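Local atomic coordinates of mandelate racemase/muconate lactonizing enzyme-like protein (Rubrobacter xylanophilus DSM 9941, PDB entry 3CYJ), a protein that is of unknown function but belongs to the enolase superfamily, with an enolase-like N-terminal domain and a TIM-barrel domain that holds a sodium ion. Residues 228-231 and 232-235. Numbering follows the deposited sequence.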
# COMPACT_ATOMS: atom_id res chain seq x y z
N ASP A 228 1.25 19.95 -2.34
CA ASP A 228 0.96 19.11 -1.17
C ASP A 228 -0.11 18.07 -1.46
O ASP A 228 -1.24 18.23 -1.03
CB ASP A 228 0.56 19.96 0.06
CG ASP A 228 0.28 19.10 1.30
OD1 ASP A 228 0.69 17.93 1.32
OD2 ASP A 228 -0.36 19.57 2.26
N ARG A 229 0.24 17.00 -2.15
CA ARG A 229 -0.77 15.99 -2.53
C ARG A 229 -1.36 15.19 -1.36
O ARG A 229 -2.56 14.85 -1.36
CB ARG A 229 -0.26 15.07 -3.64
CG ARG A 229 0.38 15.84 -4.79
CD ARG A 229 0.77 14.94 -5.97
NE ARG A 229 1.30 13.63 -5.55
CZ ARG A 229 2.60 13.38 -5.38
NH1 ARG A 229 3.50 14.35 -5.59
NH2 ARG A 229 3.00 12.16 -4.99
N GLU A 230 -0.56 14.89 -0.34
CA GLU A 230 -1.11 14.24 0.83
C GLU A 230 -2.15 15.12 1.56
O GLU A 230 -3.15 14.62 2.10
CB GLU A 230 0.01 13.86 1.78
CG GLU A 230 -0.45 13.72 3.26
CD GLU A 230 -1.16 12.39 3.51
OE1 GLU A 230 -2.02 12.33 4.44
OE2 GLU A 230 -0.85 11.42 2.75
N GLY A 231 -1.89 16.43 1.60
CA GLY A 231 -2.90 17.35 2.12
C GLY A 231 -4.21 17.39 1.32
O GLY A 231 -5.30 17.48 1.89
N LEU A 232 -4.09 17.37 -0.01
CA LEU A 232 -5.23 17.39 -0.90
C LEU A 232 -6.04 16.12 -0.74
O LEU A 232 -7.27 16.16 -0.64
CB LEU A 232 -4.77 17.52 -2.35
CG LEU A 232 -4.35 18.89 -2.86
CD1 LEU A 232 -3.82 18.78 -4.26
CD2 LEU A 232 -5.52 19.87 -2.81
N ARG A 233 -5.33 15.00 -0.64
CA ARG A 233 -5.92 13.66 -0.55
C ARG A 233 -6.66 13.58 0.76
O ARG A 233 -7.76 13.03 0.80
CB ARG A 233 -4.80 12.60 -0.63
CG ARG A 233 -5.22 11.18 -1.04
CD ARG A 233 -4.03 10.39 -1.68
NE ARG A 233 -2.89 10.25 -0.75
CZ ARG A 233 -1.62 10.62 -1.02
NH1 ARG A 233 -1.30 11.14 -2.21
NH2 ARG A 233 -0.67 10.45 -0.09
N LEU A 234 -6.07 14.15 1.81
CA LEU A 234 -6.73 14.22 3.11
C LEU A 234 -8.06 14.97 3.01
O LEU A 234 -9.09 14.51 3.56
CB LEU A 234 -5.83 14.89 4.18
CG LEU A 234 -6.60 15.34 5.45
CD1 LEU A 234 -6.68 14.17 6.44
CD2 LEU A 234 -6.07 16.63 6.19
N LEU A 235 -8.04 16.13 2.34
CA LEU A 235 -9.25 16.90 2.21
C LEU A 235 -10.29 16.27 1.28
O LEU A 235 -11.50 16.43 1.47
CB LEU A 235 -8.96 18.33 1.74
CG LEU A 235 -8.56 19.17 2.94
CD1 LEU A 235 -7.40 19.93 2.43
CD2 LEU A 235 -9.71 20.09 3.34
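Glu230 and Arg233 are joined by a salt bridge one turn apart on the same helix, with Glu230 OE2 3.0 Å from Arg233 NH2. The carboxylate stands nearly upright to the guanidinium, their planes 81° apart, and a single oxygen meets a single nitrogen. Arg233 leaves the backbone with CG anti to N (chi1 -159°) and then bends at chi3, which carries the guanidinium back toward the start of the helix and lays one face over Glu230 CA, 3.9 Å from the plane and toward its rim. The other carboxylate oxygen of Glu230 has a long, weak ion pair with Arg236 of a second subunit, while Arg229 uses NH1 for a salt bridge to Asp259 of a third subunit.

Four main-chain bonds wind the first turns: Leu232 N to Asp228 O, Arg233 N to Arg229 O (2.9 Å), Leu234 N to Glu230 O and Leu235 N to Gly231 O. Asp228 is the N-cap. Its OD1 accepts from Gly231 N at 3.0 Å, the donor coming from above the carboxylate plane, and the same oxygen forms a salt bridge with Arg201. This is the beginning of helix 229-238, which links strands 219-221 and 244-247 in a beta-alpha-beta unit of the TIM barrel.

The leucine carbons pack against carbonyl oxygens of the preceding turn. Leu235 keeps CG beside its backbone N (chi1 -83°), which brings CD1 to 3.3 Å from Gly231 O. Leu234 CB sits against Glu230 O in the same way, and Leu232 CG against Asp228 O. Farther out, Leu232 and Leu235 both make apolar contact with Pro223.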